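Local coordinates for protein MIPZ (Caulobacter crescentus, PDB 2XJ9) that positions the division plane as an ATPase and inhibitor of bacterial cell division, forming nucleotide-bound dimers and binding the nucleoid, at residues R221-E226 with L251-E256; L128-M133 with V182-R187; A37-A42 with L72-N77. The protein carries 1 engineered substitution. All blocks are in the same frame, centred on the assembly; numbering follows the deposited sequence.

How the interactions relate
Interactions 1 and 2, with centres 16 Å apart, come together at the adenine of one bound nucleotide. Tyr224 of interaction 1 lies against one side of the base and Arg187 of interaction 2 covers the other. The two contacts touch where Arg225 NH2 comes within 3.1 Å of Arg187 NH2; each guanidinium also makes a long, weak ion pair with Asp220. Interaction 3 stands apart, its centre 26 Å from that of interaction 1 and 22 Å from that of interaction 2. It belongs to the same parallel sheet as interaction 2 but lies at the far border, with Asp40 placing its side chain about 7 Å from a magnesium ion and about 8 Å from a nucleotide.

Interaction 1: R221-E226 with L251-E256; sequences RVIYRE and LAARQE. With AGS (phosphothiophosphoric acid-adenylate ester), chain D.
Tyr224 and Arg221 converge on the carboxylate of Glu256, fastening the adenine-side loop of this P-loop ATPase to helix 249-263. Tyr224 holds its ring nearly coplanar with the carboxylate, the planes 28° apart, and its hydroxyl donates to Glu256 OE1 at 2.6 Å from OH. Arg221 arrives from the opposite direction to Glu256, with its guanidinium turned 52° from the carboxylate plane. Its NH1 forms a salt bridge to Glu256 OE2, although the position of NH1 is less certain. Ala252 CB lies over one guanidinium face, 3.5 Å from Arg221 NH2. Ala253 supplies the apolar part of the contact, its CB 4.2 Å from both Tyr224 CE1 and Ile223 CG2.

The same loop reads the nucleotide. Tyr224 CG sits beside the backbone N (chi1 -75°), which swings the ring past the base and out to the helix, with CD2 3.3 Å from N6 of the ligand. Arg225 sets its guanidinium face against N3 of the ligand and also pairs with Glu192 of the second subunit. At the Watson-Crick edge of the adenine, the backbone N of Arg221 donates to N1 of the ligand at 3.0 Å.

Interaction 2: L128-M133 with V182-R187; sequences LVVTPM and VVLRNR. With AGS (phosphothiophosphoric acid-adenylate ester), chain D.
Val182 N donates to Val129 O at 3.0 Å, one rung of a parallel ladder between strands 128-134 and 180-186. Thr131 N then bonds back to Val182 O at 2.8 Å, approaching almost in line with the carbonyl. The next rung, Leu184 N to Thr131 O, is weak. Farther along, Met133 N reaches Leu184 O at 2.9 Å and Asn186 N reaches Met133 O at 2.6 Å, so the ladder is firm towards both ends and slack in its middle. CA-H...O contacts, such as Pro132 CA to Leu184 O, add to it.

Apolar packing differs on the two faces. On the face of Val130, Pro132 and Leu184, Leu184 CG occupies the position between backbone N and carbonyl carbon (chi1 54°), which folds CD1 back across the neighbouring strand to 3.7 Å from Val130 CG1. Ile21 of helix 18-30 covers these residues. On the other face, Met133 runs on extended at chi2 (178°) to put SD 4.2 Å from Val183 CG1. Thr131 OG1 is held by Gly10 O, Trp181 and Tyr159.

Ligand contacts come from Asn186 and Arg187, at the C-terminal end of the segment. Asn186 lies on the N6 and N7 side of the adenine. Arg187 CG rests over the base, 3.3 Å from C5 of the ligand; bends at chi2 and chi3 then turn the chain along the nucleotide, laying one guanidinium face against the ribose O4'. Its NH1 bonds Asn134 of the second subunit. With an alanine here, that face of the adenine would probably lose the cover of CG and CD, and Asn134 OD1 of the second subunit its guanidinium mate.

Adjacent parallel strands whose C-terminal ends deliver residues to the nucleotide are characteristic of the P-loop NTPase fold.

Interaction 3: A37-A42 with L72-N77; sequences AVIDLA and LNLSDN. Engineered in segment 37-42: Ala42 (natural residue Asp).
Leu72 joins strand 36-40 at the border of the central parallel sheet of this P-loop fold, where strand 70-72 is the outermost strand within the chain. Its backbone N donates to Val38 O at 2.9 Å, nearly along the C=O axis with a C=O...N angle of 169°. This is the single direct hydrogen bond between the two segments, and it marks the last close pairing before the chain beyond Leu72 veers off.

The packed part lies on the face of Ile39 and Leu72. Ile39 sets its CG1 branch alongside Leu72, 4.3 Å from CB, while its other branch, CG2, turns to Leu74 and stops 4.4 Å from CD2. Both methyls of Leu74 are met from the same side: Leu41 CD2 approaches the other one, CD1, at 4.2 Å. Ala96 and Ala100 of helix 86-103 contribute to this apolar layer, touching Leu74 and Leu72 respectively.

Beyond the direct bond the pairing is looser. A water links the segments in place of a second rung: it accepts from Asp40 N at 3.0 Å and donates to Leu72 O at 2.6 Å, so both backbone groups are satisfied although they stand too far apart to bond each other. While Leu74 packs inward, Asn73, Asp76 and Asn77 are exposed to solvent, Asn77 serving as N-cap of helix 78-81.

Where strand 36-40 ends, the chain bends towards the nucleotide site. Asp40 CG lies anti to the backbone N (chi1 -174°), which carries the carboxylate off from the 72-77 side. Its OD1 accepts from Ala49 N in helix 47-62. The other oxygen closes an Asx turn, Asp40 OD2 taking the backbone N of Ala42, an engineered residue, at 2.7 Å.

Interaction 1: R221-E226 with L251-E256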
loop_
_atom_site.group_PDB
_atom_site.type_symbol
_atom_site.label_atom_id
_atom_site.label_comp_id
_atom_site.label_asym_id
_atom_site.label_seq_id
_atom_site.Cartn_x
_atom_site.Cartn_y
_atom_site.Cartn_z
ATOM N N ARG A 221 -3.903 11.976 9.236
ATOM C CA ARG A 221 -3.739 12.461 10.592
ATOM C C ARG A 221 -2.705 11.673 11.347
ATOM O O ARG A 221 -2.866 10.478 11.566
ATOM C CB ARG A 221 -5.046 12.333 11.339
ATOM C CG ARG A 221 -6.072 13.335 10.926
ATOM C CD ARG A 221 -6.895 13.740 12.129
ATOM N NE ARG A 221 -7.693 14.922 11.849
ATOM C CZ ARG A 221 -8.914 14.870 11.336
ATOM N NH1 ARG A 221 -9.454 13.692 11.056
ATOM N NH2 ARG A 221 -9.590 15.987 11.105
ATOM N N VAL A 222 -1.664 12.353 11.788
ATOM C CA VAL A 222 -0.609 11.735 12.572
ATOM C C VAL A 222 -1.099 10.768 13.649
ATOM O O VAL A 222 -0.465 9.752 13.908
ATOM C CB VAL A 222 0.230 12.822 13.284
ATOM C CG1 VAL A 222 1.647 12.321 13.534
ATOM C CG2 VAL A 222 0.236 14.104 12.457
ATOM N N ILE A 223 -2.209 11.111 14.292
ATOM C CA ILE A 223 -2.714 10.354 15.424
ATOM C C ILE A 223 -3.217 8.971 14.986
ATOM O O ILE A 223 -3.354 8.046 15.809
ATOM C CB ILE A 223 -3.827 11.141 16.187
ATOM C CG1 ILE A 223 -4.212 10.428 17.482
ATOM C CG2 ILE A 223 -5.044 11.349 15.311
ATOM C CD1 ILE A 223 -3.075 10.326 18.474
ATOM N N TYR A 224 -3.470 8.824 13.687
ATOM C CA TYR A 224 -3.922 7.539 13.152
ATOM C C TYR A 224 -2.761 6.580 12.920
ATOM O O TYR A 224 -2.961 5.430 12.514
ATOM C CB TYR A 224 -4.663 7.739 11.841
ATOM C CG TYR A 224 -6.071 8.298 11.972
ATOM C CD1 TYR A 224 -6.845 8.046 13.096
ATOM C CD2 TYR A 224 -6.621 9.086 10.972
ATOM C CE1 TYR A 224 -8.126 8.566 13.213
ATOM C CE2 TYR A 224 -7.887 9.595 11.086
ATOM C CZ TYR A 224 -8.635 9.328 12.206
ATOM O OH TYR A 224 -9.902 9.830 12.317
ATOM N N ARG A 225 -1.545 7.048 13.181
ATOM C CA ARG A 225 -0.378 6.338 12.692
ATOM C C ARG A 225 0.711 6.391 13.715
ATOM O O ARG A 225 1.641 5.601 13.690
ATOM C CB ARG A 225 0.106 6.983 11.398
ATOM C CG ARG A 225 1.511 7.444 11.497
ATOM C CD ARG A 225 2.038 7.921 10.191
ATOM N NE ARG A 225 1.543 9.187 9.794
ATOM C CZ ARG A 225 1.206 9.621 8.591
ATOM N NH1 ARG A 225 0.804 10.872 8.543
ATOM N NH2 ARG A 225 1.230 8.879 7.487
ATOM N N GLU A 226 0.572 7.343 14.622
ATOM C CA GLU A 226 1.641 7.751 15.520
ATOM C C GLU A 226 1.785 6.808 16.707
ATOM O O GLU A 226 2.856 6.725 17.302
ATOM C CB GLU A 226 1.358 9.166 16.006
ATOM C CG GLU A 226 2.376 9.702 16.972
ATOM C CD GLU A 226 1.980 11.056 17.549
ATOM O OE1 GLU A 226 0.766 11.260 17.794
ATOM O OE2 GLU A 226 2.879 11.908 17.759
ATOM N N LEU A 251 -10.106 15.589 18.819
ATOM C CA LEU A 251 -11.554 15.669 18.820
ATOM C C LEU A 251 -12.120 15.454 17.430
ATOM O O LEU A 251 -13.084 14.719 17.264
ATOM C CB LEU A 251 -12.027 16.999 19.411
ATOM C CG LEU A 251 -11.563 17.250 20.855
ATOM C CD1 LEU A 251 -12.197 18.524 21.409
ATOM C CD2 LEU A 251 -11.858 16.040 21.762
ATOM N N ALA A 252 -11.523 16.076 16.424
ATOM C CA ALA A 252 -11.982 15.852 15.061
ATOM C C ALA A 252 -11.868 14.371 14.698
ATOM O O ALA A 252 -12.697 13.826 13.961
ATOM C CB ALA A 252 -11.186 16.684 14.098
ATOM N N ALA A 253 -10.834 13.730 15.227
ATOM C CA ALA A 253 -10.548 12.331 14.925
ATOM C C ALA A 253 -11.591 11.365 15.494
ATOM O O ALA A 253 -12.135 10.514 14.770
ATOM C CB ALA A 253 -9.150 11.951 15.421
ATOM N N ARG A 254 -11.864 11.485 16.788
ATOM C CA ARG A 254 -12.817 10.590 17.407
ATOM C C ARG A 254 -14.185 10.868 16.797
ATOM O O ARG A 254 -15.056 9.987 16.751
ATOM C CB ARG A 254 -12.821 10.772 18.915
ATOM C CG ARG A 254 -13.641 11.942 19.402
ATOM C CD ARG A 254 -13.245 12.313 20.819
ATOM N NE ARG A 254 -12.893 11.133 21.553
ATOM C CZ ARG A 254 -11.755 10.754 22.127
ATOM N NH1 ARG A 254 -11.802 9.564 22.694
ATOM N NH2 ARG A 254 -10.632 11.470 22.185
ATOM N N GLN A 255 -14.355 12.092 16.309
ATOM C CA GLN A 255 -15.529 12.453 15.518
ATOM C C GLN A 255 -15.701 11.576 14.278
ATOM O O GLN A 255 -16.690 10.862 14.174
ATOM C CB GLN A 255 -15.481 13.927 15.113
ATOM C CG GLN A 255 -16.248 14.836 16.049
ATOM C CD GLN A 255 -17.690 14.382 16.225
ATOM O OE1 GLN A 255 -18.444 14.961 17.012
ATOM N NE2 GLN A 255 -18.081 13.337 15.489
ATOM N N GLU A 256 -14.743 11.637 13.351
ATOM C CA GLU A 256 -14.768 10.848 12.119
ATOM C C GLU A 256 -14.951 9.371 12.368
ATOM O O GLU A 256 -15.660 8.695 11.628
ATOM C CB GLU A 256 -13.453 10.986 11.390
ATOM C CG GLU A 256 -13.187 12.327 10.831
ATOM C CD GLU A 256 -11.806 12.413 10.290
ATOM O OE1 GLU A 256 -11.014 11.497 10.599
ATOM O OE2 GLU A 256 -11.503 13.383 9.566
HETATM P PG AGS D . -1.024 -3.050 2.804
HETATM S S1G AGS D . -1.275 -3.426 1.344
HETATM O O2G AGS D . 0.428 -2.857 3.185
HETATM O O3G AGS D . -1.731 -3.892 3.844
HETATM P PB AGS D . -2.854 -1.231 4.065
HETATM O O1B AGS D . -4.119 -1.148 3.240
HETATM O O2B AGS D . -2.679 -2.110 5.277
HETATM O O3B AGS D . -1.688 -1.584 3.000
HETATM P PA AGS D . -2.156 0.823 5.909
HETATM O O1A AGS D . -3.339 0.674 6.843
HETATM O O2A AGS D . -0.834 0.284 6.315
HETATM O O3A AGS D . -2.520 0.279 4.461
HETATM O "O5'" AGS D . -1.989 2.367 5.522
HETATM C "C5'" AGS D . -0.962 2.756 4.626
HETATM C "C4'" AGS D . -0.053 3.808 5.282
HETATM O "O4'" AGS D . -0.881 4.913 5.532
HETATM C "C3'" AGS D . 0.504 3.440 6.646
HETATM O "O3'" AGS D . 1.760 4.076 6.809
HETATM C "C2'" AGS D . -0.418 4.049 7.680
HETATM O "O2'" AGS D . 0.350 4.359 8.852
HETATM C "C1'" AGS D . -0.921 5.256 6.916
HETATM N N9 AGS D . -2.328 5.702 7.042
HETATM C C8 AGS D . -3.421 5.044 6.590
HETATM N N7 AGS D . -4.558 5.762 6.815
HETATM C C5 AGS D . -4.168 6.911 7.398
HETATM C C6 AGS D . -4.842 8.103 7.888
HETATM N N6 AGS D . -6.183 8.197 7.794
HETATM N N1 AGS D . -4.070 9.075 8.418
HETATM C C2 AGS D . -2.734 8.989 8.525
HETATM N N3 AGS D . -2.049 7.930 8.102
HETATM C C4 AGS D . -2.705 6.884 7.536
#

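Interaction 2: L128-M133 with V182-R187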
loop_
_atom_site.group_PDB
_atom_site.type_symbol
_atom_site.label_atom_id
_atom_site.label_comp_id
_atom_site.label_asym_id
_atom_site.label_seq_id
_atom_site.Cartn_x
_atom_site.Cartn_y
_atom_site.Cartn_z
ATOM N N LEU A 128 -20.077 -7.742 6.303
ATOM C CA LEU A 128 -19.708 -6.421 5.823
ATOM C C LEU A 128 -18.306 -6.441 5.203
ATOM O O LEU A 128 -17.383 -7.076 5.716
ATOM C CB LEU A 128 -19.758 -5.426 6.983
ATOM C CG LEU A 128 -19.451 -3.960 6.697
ATOM C CD1 LEU A 128 -20.321 -3.421 5.579
ATOM C CD2 LEU A 128 -19.596 -3.132 7.948
ATOM N N VAL A 129 -18.147 -5.753 4.087
ATOM C CA VAL A 129 -16.829 -5.549 3.517
ATOM C C VAL A 129 -16.508 -4.062 3.542
ATOM O O VAL A 129 -17.053 -3.298 2.749
ATOM C CB VAL A 129 -16.769 -6.009 2.049
ATOM C CG1 VAL A 129 -15.423 -5.681 1.474
ATOM C CG2 VAL A 129 -17.051 -7.492 1.934
ATOM N N VAL A 130 -15.648 -3.649 4.463
ATOM C CA VAL A 130 -15.185 -2.261 4.516
ATOM C C VAL A 130 -13.989 -2.092 3.591
ATOM O O VAL A 130 -12.976 -2.757 3.774
ATOM C CB VAL A 130 -14.782 -1.883 5.927
ATOM C CG1 VAL A 130 -14.474 -0.428 6.004
ATOM C CG2 VAL A 130 -15.899 -2.218 6.875
ATOM N N THR A 131 -14.111 -1.233 2.584
ATOM C CA THR A 131 -13.050 -1.058 1.586
ATOM C C THR A 131 -12.545 0.381 1.521
ATOM O O THR A 131 -13.061 1.188 0.753
ATOM C CB THR A 131 -13.522 -1.431 0.190
ATOM O OG1 THR A 131 -13.527 -2.848 0.062
ATOM C CG2 THR A 131 -12.581 -0.878 -0.829
ATOM N N PRO A 132 -11.526 0.705 2.321
ATOM C CA PRO A 132 -10.982 2.054 2.358
ATOM C C PRO A 132 -10.145 2.261 1.136
ATOM O O PRO A 132 -9.516 1.315 0.712
ATOM C CB PRO A 132 -10.060 2.004 3.561
ATOM C CG PRO A 132 -9.554 0.624 3.542
ATOM C CD PRO A 132 -10.695 -0.236 3.081
ATOM N N MET A 133 -10.133 3.458 0.575
ATOM C CA MET A 133 -9.247 3.727 -0.540
ATOM C C MET A 133 -8.670 5.146 -0.480
ATOM O O MET A 133 -9.215 6.023 0.201
ATOM C CB MET A 133 -9.986 3.540 -1.857
ATOM C CG MET A 133 -10.841 4.720 -2.259
ATOM S SD MET A 133 -11.657 4.459 -3.850
ATOM C CE MET A 133 -10.289 4.562 -5.003
ATOM N N VAL A 182 -19.143 -1.327 1.867
ATOM C CA VAL A 182 -18.908 0.115 2.012
ATOM C C VAL A 182 -17.529 0.572 1.562
ATOM O O VAL A 182 -16.528 0.134 2.103
ATOM C CB VAL A 182 -19.043 0.536 3.472
ATOM C CG1 VAL A 182 -18.530 1.926 3.661
ATOM C CG2 VAL A 182 -20.485 0.435 3.907
ATOM N N VAL A 183 -17.475 1.461 0.585
ATOM C CA VAL A 183 -16.211 2.051 0.148
ATOM C C VAL A 183 -16.012 3.439 0.757
ATOM O O VAL A 183 -16.761 4.356 0.440
ATOM C CB VAL A 183 -16.201 2.271 -1.361
ATOM C CG1 VAL A 183 -15.003 3.075 -1.734
ATOM C CG2 VAL A 183 -16.196 0.972 -2.095
ATOM N N LEU A 184 -15.018 3.627 1.620
ATOM C CA LEU A 184 -14.771 4.976 2.124
ATOM C C LEU A 184 -13.425 5.530 1.740
ATOM O O LEU A 184 -12.486 4.793 1.574
ATOM C CB LEU A 184 -15.022 5.080 3.626
ATOM C CG LEU A 184 -14.381 4.175 4.671
ATOM C CD1 LEU A 184 -14.282 2.813 4.131
ATOM C CD2 LEU A 184 -13.019 4.728 5.032
ATOM N N ARG A 185 -13.349 6.840 1.566
ATOM C CA ARG A 185 -12.118 7.493 1.133
ATOM C C ARG A 185 -11.247 7.879 2.316
ATOM O O ARG A 185 -11.689 8.562 3.231
ATOM C CB ARG A 185 -12.441 8.734 0.327
ATOM C CG ARG A 185 -13.170 8.504 -0.970
ATOM C CD ARG A 185 -12.798 9.675 -1.845
ATOM N NE ARG A 185 -13.853 10.083 -2.715
ATOM C CZ ARG A 185 -14.571 11.203 -2.780
ATOM N NH1 ARG A 185 -15.472 11.211 -3.741
ATOM N NH2 ARG A 185 -14.451 12.271 -1.986
ATOM N N ASN A 186 -9.996 7.455 2.278
ATOM C CA ASN A 186 -9.118 7.542 3.431
ATOM C C ASN A 186 -7.887 8.429 3.143
ATOM O O ASN A 186 -7.555 8.689 1.990
ATOM C CB ASN A 186 -8.742 6.116 3.831
ATOM C CG ASN A 186 -7.790 6.062 4.989
ATOM O OD1 ASN A 186 -6.676 5.525 4.881
ATOM N ND2 ASN A 186 -8.212 6.609 6.115
ATOM N N ARG A 187 -7.226 8.914 4.190
ATOM C CA ARG A 187 -6.105 9.853 4.034
ATOM C C ARG A 187 -6.441 11.082 3.199
ATOM O O ARG A 187 -5.637 11.523 2.393
ATOM C CB ARG A 187 -4.866 9.168 3.455
ATOM C CG ARG A 187 -4.076 8.388 4.486
ATOM C CD ARG A 187 -2.654 8.894 4.574
ATOM N NE ARG A 187 -1.724 8.035 3.862
ATOM C CZ ARG A 187 -0.410 8.181 3.920
ATOM N NH1 ARG A 187 0.369 7.354 3.247
ATOM N NH2 ARG A 187 0.119 9.146 4.651
HETATM P PG AGS D . -1.024 -3.050 2.804
HETATM S S1G AGS D . -1.275 -3.426 1.344
HETATM O O2G AGS D . 0.428 -2.857 3.185
HETATM O O3G AGS D . -1.731 -3.892 3.844
HETATM P PB AGS D . -2.854 -1.231 4.065
HETATM O O1B AGS D . -4.119 -1.148 3.240
HETATM O O2B AGS D . -2.679 -2.110 5.277
HETATM O O3B AGS D . -1.688 -1.584 3.000
HETATM P PA AGS D . -2.156 0.823 5.909
HETATM O O1A AGS D . -3.339 0.674 6.843
HETATM O O2A AGS D . -0.834 0.284 6.315
HETATM O O3A AGS D . -2.520 0.279 4.461
HETATM O "O5'" AGS D . -1.989 2.367 5.522
HETATM C "C5'" AGS D . -0.962 2.756 4.626
HETATM C "C4'" AGS D . -0.053 3.808 5.282
HETATM O "O4'" AGS D . -0.881 4.913 5.532
HETATM C "C3'" AGS D . 0.504 3.440 6.646
HETATM O "O3'" AGS D . 1.760 4.076 6.809
HETATM C "C2'" AGS D . -0.418 4.049 7.680
HETATM O "O2'" AGS D . 0.350 4.359 8.852
HETATM C "C1'" AGS D . -0.921 5.256 6.916
HETATM N N9 AGS D . -2.328 5.702 7.042
HETATM C C8 AGS D . -3.421 5.044 6.590
HETATM N N7 AGS D . -4.558 5.762 6.815
HETATM C C5 AGS D . -4.168 6.911 7.398
HETATM C C6 AGS D . -4.842 8.103 7.888
HETATM N N6 AGS D . -6.183 8.197 7.794
HETATM N N1 AGS D . -4.070 9.075 8.418
HETATM C C2 AGS D . -2.734 8.989 8.525
HETATM N N3 AGS D . -2.049 7.930 8.102
HETATM C C4 AGS D . -2.705 6.884 7.536
#

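Interaction 3: A37-A42 with L72-N77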
loop_
_atom_site.group_PDB
_atom_site.type_symbol
_atom_site.label_atom_id
_atom_site.label_comp_id
_atom_site.label_asym_id
_atom_site.label_seq_id
_atom_site.Cartn_x
_atom_site.Cartn_y
_atom_site.Cartn_z
ATOM N N ALA A 37 -12.653 -10.629 17.965
ATOM C CA ALA A 37 -11.537 -11.460 17.529
ATOM C C ALA A 37 -10.866 -10.823 16.309
ATOM O O ALA A 37 -11.533 -10.358 15.381
ATOM C CB ALA A 37 -12.014 -12.836 17.195
ATOM N N VAL A 38 -9.540 -10.796 16.313
ATOM C CA VAL A 38 -8.802 -10.188 15.217
ATOM C C VAL A 38 -8.024 -11.259 14.505
ATOM O O VAL A 38 -7.202 -11.945 15.123
ATOM C CB VAL A 38 -7.795 -9.117 15.708
ATOM C CG1 VAL A 38 -6.943 -8.634 14.574
ATOM C CG2 VAL A 38 -8.506 -7.936 16.325
ATOM N N ILE A 39 -8.283 -11.385 13.209
ATOM C CA ILE A 39 -7.562 -12.314 12.363
ATOM C C ILE A 39 -6.858 -11.550 11.268
ATOM O O ILE A 39 -7.510 -10.827 10.514
ATOM C CB ILE A 39 -8.519 -13.278 11.672
ATOM C CG1 ILE A 39 -9.350 -14.036 12.703
ATOM C CG2 ILE A 39 -7.753 -14.227 10.758
ATOM C CD1 ILE A 39 -10.254 -15.038 12.085
ATOM N N ASP A 40 -5.537 -11.719 11.174
ATOM C CA ASP A 40 -4.698 -11.016 10.200
ATOM C C ASP A 40 -4.210 -11.988 9.150
ATOM O O ASP A 40 -3.421 -12.874 9.458
ATOM C CB ASP A 40 -3.489 -10.382 10.907
ATOM C CG ASP A 40 -2.632 -9.486 9.974
ATOM O OD1 ASP A 40 -1.899 -8.617 10.509
ATOM O OD2 ASP A 40 -2.679 -9.640 8.723
ATOM N N LEU A 41 -4.670 -11.818 7.915
ATOM C CA LEU A 41 -4.264 -12.673 6.808
ATOM C C LEU A 41 -3.123 -12.112 5.956
ATOM O O LEU A 41 -2.813 -12.674 4.901
ATOM C CB LEU A 41 -5.442 -12.927 5.887
ATOM C CG LEU A 41 -6.734 -13.390 6.525
ATOM C CD1 LEU A 41 -7.627 -13.918 5.440
ATOM C CD2 LEU A 41 -6.438 -14.440 7.555
ATOM N N ALA A 42 -2.520 -10.998 6.372
ATOM C CA ALA A 42 -1.265 -10.566 5.770
ATOM C C ALA A 42 -0.144 -11.346 6.471
ATOM O O ALA A 42 0.396 -10.912 7.489
ATOM C CB ALA A 42 -1.080 -9.074 5.921
ATOM N N LEU A 72 -5.721 -13.864 16.791
ATOM C CA LEU A 72 -5.680 -15.260 16.367
ATOM C C LEU A 72 -4.720 -15.515 15.209
ATOM O O LEU A 72 -4.854 -14.950 14.124
ATOM C CB LEU A 72 -7.080 -15.724 15.969
ATOM C CG LEU A 72 -7.856 -16.688 16.879
ATOM C CD1 LEU A 72 -7.520 -16.539 18.340
ATOM C CD2 LEU A 72 -9.336 -16.501 16.676
ATOM N N ASN A 73 -3.755 -16.392 15.433
ATOM C CA ASN A 73 -2.804 -16.725 14.393
ATOM C C ASN A 73 -3.188 -18.026 13.744
ATOM O O ASN A 73 -3.811 -18.865 14.369
ATOM C CB ASN A 73 -1.405 -16.856 14.986
ATOM C CG ASN A 73 -0.943 -15.593 15.668
ATOM O OD1 ASN A 73 -0.975 -14.506 15.086
ATOM N ND2 ASN A 73 -0.524 -15.722 16.919
ATOM N N LEU A 74 -2.813 -18.204 12.490
ATOM C CA LEU A 74 -3.043 -19.471 11.826
ATOM C C LEU A 74 -1.964 -20.511 12.214
ATOM O O LEU A 74 -2.266 -21.703 12.312
ATOM C CB LEU A 74 -3.138 -19.277 10.312
ATOM C CG LEU A 74 -3.700 -17.913 9.889
ATOM C CD1 LEU A 74 -4.281 -17.933 8.474
ATOM C CD2 LEU A 74 -4.737 -17.439 10.869
ATOM N N SER A 75 -0.725 -20.056 12.450
ATOM C CA SER A 75 0.379 -20.936 12.865
ATOM C C SER A 75 0.963 -20.519 14.192
ATOM O O SER A 75 0.380 -19.721 14.911
ATOM C CB SER A 75 1.513 -20.908 11.857
ATOM O OG SER A 75 1.056 -21.251 10.577
ATOM N N ASP A 76 2.131 -21.075 14.505
ATOM C CA ASP A 76 2.934 -20.624 15.636
ATOM C C ASP A 76 3.954 -19.696 15.032
ATOM O O ASP A 76 4.730 -19.051 15.737
ATOM C CB ASP A 76 3.637 -21.800 16.307
ATOM C CG ASP A 76 2.775 -23.063 16.331
ATOM O OD1 ASP A 76 3.005 -23.947 15.474
ATOM O OD2 ASP A 76 1.867 -23.168 17.193
ATOM N N ASN A 77 3.922 -19.647 13.701
ATOM C CA ASN A 77 4.772 -18.784 12.900
ATOM C C ASN A 77 4.173 -18.601 11.501
ATOM O O ASN A 77 4.308 -19.482 10.640
ATOM C CB ASN A 77 6.174 -19.383 12.808
ATOM C CG ASN A 77 7.125 -18.531 11.999
ATOM O OD1 ASN A 77 6.780 -18.049 10.922
ATOM N ND2 ASN A 77 8.331 -18.333 12.518
HETATM O O HOH W 1 -3.982 -12.542 13.591
#